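Local coordinates for flap endonuclease 1 (Methanocaldococcus jannaschii, PDB 1A76), which cuts the 5' flaps left by displacement synthesis during DNA replication and repair, as a metal-dependent, structure-specific nuclease with 5'-3' exonuclease activity, at residues N12-F16 with E17-G21; N201-L204 with E205-I209; D213-D216 with I217-M221; Y239-R243 with S244-K248. One frame throughout, in Å; residues are numbered along the deposited sequence.

Interaction 1: N12-F16 with E17-G21; sequences NIISF and EDLKG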
loop_
_atom_site.group_PDB
_atom_site.type_symbol
_atom_site.label_atom_id
_atom_site.label_comp_id
_atom_site.label_asym_id
_atom_site.label_seq_id
_atom_site.Cartn_x
_atom_site.Cartn_y
_atom_site.Cartn_z
ATOM N N ASN A 12 -17.347 8.144 -4.231
ATOM C CA ASN A 12 -17.677 8.917 -5.416
ATOM C C ASN A 12 -16.538 8.990 -6.416
ATOM O O ASN A 12 -15.361 9.055 -6.051
ATOM C CB ASN A 12 -18.092 10.338 -5.018
ATOM C CG ASN A 12 -19.320 10.359 -4.113
ATOM O OD1 ASN A 12 -20.451 10.213 -4.579
ATOM N ND2 ASN A 12 -19.099 10.538 -2.815
ATOM N N ILE A 13 -16.903 8.985 -7.684
ATOM C CA ILE A 13 -15.924 9.097 -8.757
ATOM C C ILE A 13 -15.443 10.544 -8.695
ATOM O O ILE A 13 -16.234 11.459 -8.452
ATOM C CB ILE A 13 -16.571 8.819 -10.159
ATOM C CG1 ILE A 13 -16.670 7.307 -10.412
ATOM C CG2 ILE A 13 -15.748 9.500 -11.267
ATOM C CD1 ILE A 13 -17.705 6.905 -11.516
ATOM N N ILE A 14 -14.145 10.748 -8.863
ATOM C CA ILE A 14 -13.593 12.094 -8.863
ATOM C C ILE A 14 -12.732 12.246 -10.116
ATOM O O ILE A 14 -12.035 11.315 -10.510
ATOM C CB ILE A 14 -12.734 12.377 -7.581
ATOM C CG1 ILE A 14 -12.360 13.862 -7.530
ATOM C CG2 ILE A 14 -11.475 11.496 -7.564
ATOM C CD1 ILE A 14 -11.846 14.351 -6.176
ATOM N N SER A 15 -12.785 13.406 -10.767
ATOM C CA SER A 15 -11.963 13.576 -11.959
ATOM C C SER A 15 -10.509 13.875 -11.579
ATOM O O SER A 15 -10.225 14.293 -10.458
ATOM C CB SER A 15 -12.503 14.710 -12.820
ATOM O OG SER A 15 -12.413 15.938 -12.121
ATOM N N PHE A 16 -9.590 13.643 -12.509
ATOM C CA PHE A 16 -8.180 13.927 -12.265
ATOM C C PHE A 16 -8.022 15.427 -12.021
ATOM O O PHE A 16 -7.156 15.862 -11.262
ATOM C CB PHE A 16 -7.345 13.502 -13.479
ATOM C CG PHE A 16 -5.932 13.114 -13.153
ATOM C CD1 PHE A 16 -5.615 12.510 -11.945
ATOM C CD2 PHE A 16 -4.914 13.351 -14.070
ATOM C CE1 PHE A 16 -4.303 12.146 -11.653
ATOM C CE2 PHE A 16 -3.597 12.994 -13.793
ATOM C CZ PHE A 16 -3.290 12.391 -12.582
ATOM N N GLU A 17 -8.878 16.219 -12.655
ATOM C CA GLU A 17 -8.818 17.669 -12.505
ATOM C C GLU A 17 -9.096 18.136 -11.079
ATOM O O GLU A 17 -8.400 19.005 -10.558
ATOM C CB GLU A 17 -9.818 18.344 -13.451
ATOM C CG GLU A 17 -9.857 19.865 -13.333
ATOM C CD GLU A 17 -11.105 20.374 -12.632
ATOM O OE1 GLU A 17 -12.179 20.412 -13.275
ATOM O OE2 GLU A 17 -11.012 20.740 -11.437
ATOM N N ASP A 18 -10.119 17.564 -10.454
ATOM C CA ASP A 18 -10.475 17.960 -9.101
ATOM C C ASP A 18 -9.482 17.427 -8.070
ATOM O O ASP A 18 -9.616 17.672 -6.879
ATOM C CB ASP A 18 -11.900 17.496 -8.768
ATOM C CG ASP A 18 -12.967 18.289 -9.525
ATOM O OD1 ASP A 18 -12.628 19.316 -10.146
ATOM O OD2 ASP A 18 -14.147 17.884 -9.503
ATOM N N LEU A 19 -8.481 16.702 -8.545
ATOM C CA LEU A 19 -7.443 16.143 -7.685
ATOM C C LEU A 19 -6.198 17.037 -7.807
ATOM O O LEU A 19 -5.206 16.863 -7.091
ATOM C CB LEU A 19 -7.117 14.728 -8.160
ATOM C CG LEU A 19 -7.324 13.483 -7.298
ATOM C CD1 LEU A 19 -8.237 13.771 -6.140
ATOM C CD2 LEU A 19 -7.856 12.352 -8.182
ATOM N N LYS A 20 -6.257 17.987 -8.736
ATOM C CA LYS A 20 -5.141 18.899 -8.977
ATOM C C LYS A 20 -4.739 19.715 -7.746
ATOM O O LYS A 20 -5.590 20.249 -7.034
ATOM C CB LYS A 20 -5.483 19.857 -10.124
ATOM C CG LYS A 20 -4.276 20.308 -10.940
ATOM C CD LYS A 20 -4.317 21.810 -11.208
ATOM C CE LYS A 20 -2.922 22.444 -11.165
ATOM N NZ LYS A 20 -2.601 23.045 -9.835
ATOM N N GLY A 21 -3.431 19.796 -7.505
ATOM C CA GLY A 21 -2.920 20.560 -6.381
ATOM C C GLY A 21 -2.911 19.857 -5.034
ATOM O O GLY A 21 -2.517 20.457 -4.028
#
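Ile14 leans forward onto Asp18 and Leu19, where the chain leaves the edge strand 12-13 of the central sheet and coils through overlapping i-to-i+3 turns before strand 23-27. This lies in the N-domain. The CG1 branch of Ile14 runs anti to the backbone N (chi1 -171°), which carries it obliquely across Asp18, its CG1 3.9 Å from Asp18 CB. Further out, Ile14 CD1 comes within 3.7 Å of Leu19 CD1. The other branch works too: Ile14 CG2 lies 3.8 Å from Leu19 CD2, so the leucine fork sits against both arms of the isoleucine. Ser15 comes next, and its hydroxyl sits between its own backbone N and carbonyl carbon. From there Ser15 OG accepts the amide of Asp18 over 3.3 Å, at an N-H...O angle of 157°. The same amide has a second, weak bond to Ser15 O, so one N-H is shared between side chain and backbone of a single serine. Phe16 swings its ring back toward the body of the protein, where it stacks with His67 and touches Asn71 and Ile73; Leu19 CD2 meets the ring at its edge, 4.4 Å from Phe16 CD1. Beyond the turn, Lys20 makes a salt bridge with Asp72. The Phe16 carbonyl closes the coil: Leu19 N donates to Phe16 O at 3.1 Å.

Interaction 2: N201-L204 with E205-I209; sequences NEVL and EDLRI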
loop_
_atom_site.group_PDB
_atom_site.type_symbol
_atom_site.label_atom_id
_atom_site.label_comp_id
_atom_site.label_asym_id
_atom_site.label_seq_id
_atom_site.Cartn_x
_atom_site.Cartn_y
_atom_site.Cartn_z
ATOM N N ASN A 201 -15.496 10.296 6.970
ATOM C CA ASN A 201 -16.592 10.981 7.638
ATOM C C ASN A 201 -17.910 10.666 6.950
ATOM O O ASN A 201 -18.916 10.445 7.611
ATOM C CB ASN A 201 -16.378 12.495 7.645
ATOM C CG ASN A 201 -17.284 13.198 8.636
ATOM O OD1 ASN A 201 -17.223 12.939 9.837
ATOM N ND2 ASN A 201 -18.136 14.085 8.139
ATOM N N GLU A 202 -17.904 10.654 5.622
ATOM C CA GLU A 202 -19.120 10.351 4.880
ATOM C C GLU A 202 -19.583 8.913 5.122
ATOM O O GLU A 202 -20.780 8.666 5.297
ATOM C CB GLU A 202 -18.904 10.577 3.385
ATOM C CG GLU A 202 -19.776 9.698 2.499
ATOM C CD GLU A 202 -19.855 10.211 1.076
ATOM O OE1 GLU A 202 -18.807 10.246 0.400
ATOM O OE2 GLU A 202 -20.962 10.583 0.633
ATOM N N VAL A 203 -18.637 7.970 5.115
ATOM C CA VAL A 203 -18.945 6.564 5.344
ATOM C C VAL A 203 -19.652 6.407 6.693
ATOM O O VAL A 203 -20.725 5.819 6.787
ATOM C CB VAL A 203 -17.657 5.676 5.372
ATOM C CG1 VAL A 203 -18.029 4.239 5.734
ATOM C CG2 VAL A 203 -16.967 5.690 4.017
ATOM N N LEU A 204 -19.040 6.953 7.739
ATOM C CA LEU A 204 -19.593 6.849 9.094
ATOM C C LEU A 204 -20.965 7.510 9.279
ATOM O O LEU A 204 -21.852 6.925 9.904
ATOM C CB LEU A 204 -18.588 7.423 10.097
ATOM C CG LEU A 204 -17.160 6.898 9.924
ATOM C CD1 LEU A 204 -16.278 7.338 11.087
ATOM C CD2 LEU A 204 -17.211 5.369 9.836
ATOM N N GLU A 205 -21.140 8.716 8.738
ATOM C CA GLU A 205 -22.410 9.430 8.864
ATOM C C GLU A 205 -23.528 8.728 8.089
ATOM O O GLU A 205 -24.646 8.577 8.593
ATOM C CB GLU A 205 -22.268 10.878 8.369
ATOM C CG GLU A 205 -21.317 11.754 9.213
ATOM C CD GLU A 205 -21.913 12.230 10.533
ATOM O OE1 GLU A 205 -22.995 11.747 10.935
ATOM O OE2 GLU A 205 -21.281 13.093 11.177
ATOM N N ASP A 206 -23.221 8.301 6.868
ATOM C CA ASP A 206 -24.201 7.612 6.032
ATOM C C ASP A 206 -24.645 6.269 6.597
ATOM O O ASP A 206 -25.827 5.943 6.543
ATOM C CB ASP A 206 -23.646 7.410 4.623
ATOM C CG ASP A 206 -23.678 8.679 3.809
ATOM O OD1 ASP A 206 -23.885 9.756 4.419
ATOM O OD2 ASP A 206 -23.495 8.606 2.574
ATOM N N LEU A 207 -23.698 5.495 7.128
ATOM C CA LEU A 207 -24.009 4.182 7.696
ATOM C C LEU A 207 -24.413 4.268 9.171
ATOM O O LEU A 207 -24.891 3.296 9.754
ATOM C CB LEU A 207 -22.808 3.237 7.549
ATOM C CG LEU A 207 -22.537 2.654 6.152
ATOM C CD1 LEU A 207 -21.283 1.795 6.187
ATOM C CD2 LEU A 207 -23.710 1.813 5.696
ATOM N N ARG A 208 -24.212 5.433 9.771
ATOM C CA ARG A 208 -24.570 5.649 11.167
ATOM C C ARG A 208 -23.712 4.809 12.106
ATOM O O ARG A 208 -24.224 4.187 13.028
ATOM C CB ARG A 208 -26.047 5.322 11.392
ATOM C CG ARG A 208 -26.997 6.450 11.056
ATOM C CD ARG A 208 -27.309 7.290 12.294
ATOM N NE ARG A 208 -26.918 8.677 12.092
ATOM C CZ ARG A 208 -27.497 9.727 12.667
ATOM N NH1 ARG A 208 -28.515 9.566 13.505
ATOM N NH2 ARG A 208 -27.068 10.948 12.375
ATOM N N ILE A 209 -22.404 4.792 11.868
ATOM C CA ILE A 209 -21.495 4.018 12.710
ATOM C C ILE A 209 -20.198 4.777 13.017
ATOM O O ILE A 209 -19.865 5.762 12.360
ATOM C CB ILE A 209 -21.141 2.648 12.051
ATOM C CG1 ILE A 209 -20.364 2.848 10.756
ATOM C CG2 ILE A 209 -22.409 1.885 11.738
ATOM C CD1 ILE A 209 -19.917 1.528 10.129
#
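Leu204 O receives the amide of Ile209 at 3.0 Å, in the carbonyl plane and on a lone pair, and this bond ends helix 200-207 in a Schellman motif. Arg208, at positive phi (66°), turns the chain; its own N makes weak bonds to Leu204 O and Glu205 O. Upstream the backbone bonds are the ordinary i-to-i+4 kind: Glu205 N to Asn201 O, Asp206 N to Glu202 O and Leu207 N to Val203 O.

Among the charged groups, Glu202 and Asp206 sit one turn apart with their carboxylates at a steep angle, Glu202 OE2 3.8 Å from Asp206 OD2. Two like charges this close would be expected to raise each other's pKa somewhat.

Of the apolar pairs, Val203 and Leu207 run side by side, CG1 of the valine 4.1 Å from CD1 of the leucine. Leu204 instead crosses Ile209 at about a right angle, Leu204 CD2 4.1 Å from Ile209 CG1. Separately, the Leu204 side chain lies against a carbonyl, its CB 3.1 Å from Ile209 O.

Around the helix, Val203 packs on Ile9 and both Glu202 and Asp206 on Pro10. Leu207 touches Phe235 of helix 235-244, while Ile209 fits between that helix, at Tyr239, and helix 211-221, at Leu214.

Interaction 3: D213-D216 with I217-M221; sequences DLID and IAIFM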
loop_
_atom_site.group_PDB
_atom_site.type_symbol
_atom_site.label_atom_id
_atom_site.label_comp_id
_atom_site.label_asym_id
_atom_site.label_seq_id
_atom_site.Cartn_x
_atom_site.Cartn_y
_atom_site.Cartn_z
ATOM N N ASP A 213 -16.796 0.838 15.141
ATOM C CA ASP A 213 -17.833 -0.055 14.578
ATOM C C ASP A 213 -17.390 -0.601 13.198
ATOM O O ASP A 213 -17.594 -1.776 12.880
ATOM C CB ASP A 213 -19.143 0.704 14.344
ATOM C CG ASP A 213 -19.905 1.010 15.625
ATOM O OD1 ASP A 213 -19.689 0.347 16.664
ATOM O OD2 ASP A 213 -20.735 1.930 15.572
ATOM N N LEU A 214 -16.835 0.279 12.367
ATOM C CA LEU A 214 -16.356 -0.113 11.032
ATOM C C LEU A 214 -15.269 -1.188 11.143
ATOM O O LEU A 214 -15.242 -2.156 10.368
ATOM C CB LEU A 214 -15.812 1.119 10.277
ATOM C CG LEU A 214 -15.396 0.935 8.805
ATOM C CD1 LEU A 214 -16.578 0.404 7.992
ATOM C CD2 LEU A 214 -14.917 2.273 8.230
ATOM N N ILE A 215 -14.381 -1.014 12.119
ATOM C CA ILE A 215 -13.299 -1.962 12.376
ATOM C C ILE A 215 -13.905 -3.325 12.781
ATOM O O ILE A 215 -13.403 -4.381 12.401
ATOM C CB ILE A 215 -12.374 -1.425 13.514
ATOM C CG1 ILE A 215 -11.546 -0.250 12.994
ATOM C CG2 ILE A 215 -11.414 -2.517 14.014
ATOM C CD1 ILE A 215 -10.892 0.580 14.091
ATOM N N ASP A 216 -14.994 -3.296 13.543
ATOM C CA ASP A 216 -15.642 -4.533 13.959
ATOM C C ASP A 216 -16.190 -5.247 12.715
ATOM O O ASP A 216 -15.996 -6.450 12.548
ATOM C CB ASP A 216 -16.767 -4.231 14.958
ATOM C CG ASP A 216 -16.252 -4.010 16.383
ATOM O OD1 ASP A 216 -15.049 -4.222 16.641
ATOM O OD2 ASP A 216 -17.061 -3.620 17.252
ATOM N N ILE A 217 -16.858 -4.496 11.834
ATOM C CA ILE A 217 -17.403 -5.053 10.598
ATOM C C ILE A 217 -16.236 -5.695 9.836
ATOM O O ILE A 217 -16.348 -6.816 9.342
ATOM C CB ILE A 217 -18.049 -3.953 9.703
ATOM C CG1 ILE A 217 -19.341 -3.446 10.343
ATOM C CG2 ILE A 217 -18.362 -4.519 8.317
ATOM C CD1 ILE A 217 -19.810 -2.115 9.791
ATOM N N ALA A 218 -15.111 -4.985 9.777
ATOM C CA ALA A 218 -13.921 -5.484 9.104
ATOM C C ALA A 218 -13.445 -6.789 9.730
ATOM O O ALA A 218 -13.099 -7.747 9.026
ATOM C CB ALA A 218 -12.807 -4.442 9.173
ATOM N N ILE A 219 -13.415 -6.829 11.059
ATOM C CA ILE A 219 -12.973 -8.029 11.748
ATOM C C ILE A 219 -13.900 -9.201 11.413
ATOM O O ILE A 219 -13.417 -10.300 11.145
ATOM C CB ILE A 219 -12.877 -7.785 13.274
ATOM C CG1 ILE A 219 -11.685 -6.848 13.560
ATOM C CG2 ILE A 219 -12.670 -9.095 14.016
ATOM C CD1 ILE A 219 -11.615 -6.328 14.992
ATOM N N PHE A 220 -15.215 -8.967 11.409
ATOM C CA PHE A 220 -16.196 -10.011 11.065
ATOM C C PHE A 220 -15.926 -10.554 9.671
ATOM O O PHE A 220 -15.946 -11.765 9.438
ATOM C CB PHE A 220 -17.628 -9.453 11.041
ATOM C CG PHE A 220 -18.350 -9.540 12.357
ATOM C CD1 PHE A 220 -18.695 -10.775 12.898
ATOM C CD2 PHE A 220 -18.722 -8.384 13.033
ATOM C CE1 PHE A 220 -19.404 -10.855 14.093
ATOM C CE2 PHE A 220 -19.429 -8.452 14.224
ATOM C CZ PHE A 220 -19.771 -9.696 14.756
ATOM N N MET A 221 -15.709 -9.646 8.730
ATOM C CA MET A 221 -15.482 -10.049 7.352
ATOM C C MET A 221 -14.134 -10.726 7.220
ATOM O O MET A 221 -13.969 -11.624 6.401
ATOM C CB MET A 221 -15.571 -8.831 6.434
ATOM C CG MET A 221 -16.984 -8.238 6.364
ATOM S SD MET A 221 -17.052 -6.658 5.499
ATOM C CE MET A 221 -16.672 -7.143 3.836
#
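Ile219 climbs back along helix 211-221 toward Ile215, one turn earlier. Its CB rests over two carbonyls, 3.5 Å from Asp216 O and slightly farther from Ile215 O. CG1 stands anti to the residue's own carbonyl carbon (chi1 -71°) and so hangs over Ile215 O, 3.2 Å away. From there the chain runs on extended, and Ile219 CD1 ends beside Ile215 O (3.7 Å) and Ile215 CG2 (3.9 Å). CG2 of Ile215 takes the position anti to its backbone N, which puts this branch in the path of the next turn. Tyr258 and Ile261 of helix 258-266 also pack on Ile219.

The backbone beneath is regular helix. Ile219 N donates to Ile215 O at 2.8 Å, and Phe220 N meets Asp216 O at 2.9 Å. The Phe220 ring stays near that same oxygen, with CD2 3.4 Å from Asp216 O.

Asp216 is buried but its carboxylate is satisfied on both oxygens: OD1 bonds to Tyr258 OH and OD2 forms a salt bridge with Lys248. That pairing would be expected to keep the acid ionised inside the core. The side chain of Ala218, which touches Leu178, is about 10 Å from a bound manganese ion. Such a helix, buried on several sides, with Phe220 facing helices 235-244 and 247-254, is consistent with the helical H3TH region of archaeal FEN1 beside the metal site.

Interaction 4: Y239-R243 with S244-K248; sequences YELVR and SGVAK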
loop_
_atom_site.group_PDB
_atom_site.type_symbol
_atom_site.label_atom_id
_atom_site.label_comp_id
_atom_site.label_asym_id
_atom_site.label_seq_id
_atom_site.Cartn_x
_atom_site.Cartn_y
_atom_site.Cartn_z
ATOM N N TYR A 239 -22.880 -5.648 9.966
ATOM C CA TYR A 239 -23.404 -4.300 10.196
ATOM C C TYR A 239 -24.672 -4.419 11.050
ATOM O O TYR A 239 -24.954 -3.570 11.893
ATOM C CB TYR A 239 -23.728 -3.646 8.846
ATOM C CG TYR A 239 -24.411 -2.291 8.917
ATOM C CD1 TYR A 239 -23.704 -1.144 9.284
ATOM C CD2 TYR A 239 -25.758 -2.154 8.581
ATOM C CE1 TYR A 239 -24.326 0.113 9.307
ATOM C CE2 TYR A 239 -26.389 -0.904 8.601
ATOM C CZ TYR A 239 -25.668 0.227 8.961
ATOM O OH TYR A 239 -26.291 1.465 8.931
ATOM N N GLU A 240 -25.418 -5.501 10.835
ATOM C CA GLU A 240 -26.647 -5.757 11.578
ATOM C C GLU A 240 -26.336 -5.985 13.058
ATOM O O GLU A 240 -27.035 -5.472 13.934
ATOM C CB GLU A 240 -27.347 -6.979 10.973
ATOM C CG GLU A 240 -28.542 -7.516 11.737
ATOM C CD GLU A 240 -29.222 -8.634 10.974
ATOM O OE1 GLU A 240 -28.738 -9.774 11.070
ATOM O OE2 GLU A 240 -30.223 -8.375 10.271
ATOM N N LEU A 241 -25.280 -6.753 13.330
ATOM C CA LEU A 241 -24.869 -7.055 14.702
ATOM C C LEU A 241 -24.298 -5.806 15.364
ATOM O O LEU A 241 -24.484 -5.575 16.554
ATOM C CB LEU A 241 -23.823 -8.185 14.715
ATOM C CG LEU A 241 -24.342 -9.575 14.316
ATOM C CD1 LEU A 241 -23.173 -10.541 14.076
ATOM C CD2 LEU A 241 -25.286 -10.094 15.410
ATOM N N VAL A 242 -23.599 -4.995 14.583
ATOM C CA VAL A 242 -23.030 -3.761 15.100
ATOM C C VAL A 242 -24.140 -2.789 15.511
ATOM O O VAL A 242 -24.117 -2.253 16.620
ATOM C CB VAL A 242 -22.115 -3.089 14.044
ATOM C CG1 VAL A 242 -22.070 -1.572 14.263
ATOM C CG2 VAL A 242 -20.711 -3.691 14.134
ATOM N N ARG A 243 -25.115 -2.567 14.635
ATOM C CA ARG A 243 -26.200 -1.645 14.950
ATOM C C ARG A 243 -27.035 -2.140 16.131
ATOM O O ARG A 243 -27.670 -1.346 16.833
ATOM C CB ARG A 243 -27.092 -1.437 13.721
ATOM C CG ARG A 243 -26.405 -0.681 12.589
ATOM C CD ARG A 243 -25.779 0.621 13.091
ATOM N NE ARG A 243 -26.385 1.793 12.468
ATOM C CZ ARG A 243 -27.592 2.262 12.765
ATOM N NH1 ARG A 243 -28.333 1.660 13.682
ATOM N NH2 ARG A 243 -28.067 3.327 12.137
ATOM N N SER A 244 -27.019 -3.450 16.362
ATOM C CA SER A 244 -27.780 -4.028 17.466
ATOM C C SER A 244 -27.070 -3.870 18.797
ATOM O O SER A 244 -27.677 -4.040 19.845
ATOM C CB SER A 244 -28.056 -5.507 17.210
ATOM O OG SER A 244 -29.078 -5.639 16.247
ATOM N N GLY A 245 -25.783 -3.555 18.752
ATOM C CA GLY A 245 -25.031 -3.371 19.978
ATOM C C GLY A 245 -24.516 -4.636 20.634
ATOM O O GLY A 245 -24.241 -4.632 21.832
ATOM N N VAL A 246 -24.378 -5.714 19.864
ATOM C CA VAL A 246 -23.885 -6.983 20.398
ATOM C C VAL A 246 -22.647 -7.483 19.655
ATOM O O VAL A 246 -22.137 -8.559 19.957
ATOM C CB VAL A 246 -24.958 -8.095 20.310
ATOM C CG1 VAL A 246 -26.187 -7.714 21.124
ATOM C CG2 VAL A 246 -25.338 -8.332 18.862
ATOM N N ALA A 247 -22.164 -6.696 18.694
ATOM C CA ALA A 247 -20.990 -7.063 17.899
ATOM C C ALA A 247 -19.747 -7.342 18.736
ATOM O O ALA A 247 -19.071 -8.357 18.543
ATOM C CB ALA A 247 -20.686 -5.963 16.897
ATOM N N LYS A 248 -19.442 -6.435 19.657
ATOM C CA LYS A 248 -18.271 -6.576 20.506
ATOM C C LYS A 248 -18.242 -7.864 21.341
ATOM O O LYS A 248 -17.199 -8.526 21.444
ATOM C CB LYS A 248 -18.147 -5.340 21.406
ATOM C CG LYS A 248 -17.901 -4.044 20.612
ATOM C CD LYS A 248 -18.429 -2.808 21.328
ATOM C CE LYS A 248 -18.329 -1.559 20.447
ATOM N NZ LYS A 248 -17.056 -1.524 19.656
HETATM O O HOH W 1 -21.751 -3.407 18.545
#
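Of the apolar side-chain pairs, Val242 and Ala247 come closest, CG2 of the valine 3.6 Å from CB of the alanine, across the bend between helices 235-244 and 247-254. Beside them Leu241 crosses Val246 at about a right angle, its CD2 3.9 Å from Val246 CG2. Val246 CG2 lies between that residue's backbone N and carbonyl carbon, which tips it back over the end of the first helix, close to Leu241 O as well.

What holds these side chains is the backbone behind them. Leu241 O draws the amides of Ser244, Val246 and Ala247, all weakly; the straightest is Val246 N at 3.3 Å and 163°. Gly245 N donates to Val242 O at 3.0 Å. A water spans the bend, donating to Val242 O and accepting, weakly, from Ala247 N.

Farther out, the methylene CG of Arg243 lies over one face of the Tyr239 ring, 3.8 Å above its plane and offset toward the rim. Glu240 OE1 makes a salt bridge with Arg237.

Gly245 has positive phi (82°) and no side chain to meet the preceding carbonyl O. With the bonds Val246 N to Leu241 O and Gly245 N to Val242 O, this is a Schellman motif that ends helix 235-244, with Val246 at the N-cap position of helix 247-254.

In the fold
Interactions 2, 3 and 4 form one cluster of helices, while interaction 1 lies at the edge strand 12-13 and the turn after it. Interactions 3 and 4 are closest, their centres 10 Å apart: Phe220 CZ packs 3.6 Å from Leu241 CD1, and Asp213 CG lies equally near Val242 CG1. Interaction 2 joins both, with Ile209 CD1 3.7 Å from Ile217 CD1 and Ile209 CG2 3.6 Å from Tyr239 CE1. Interaction 1 touches only interaction 2, where Asn12 ND2 comes within 3.2 Å of Glu202 OE1. Interaction 3 alone approaches the metals: the side chain of Ala218 is about 7 Å from that of Asp175, a predicted magnesium ligand.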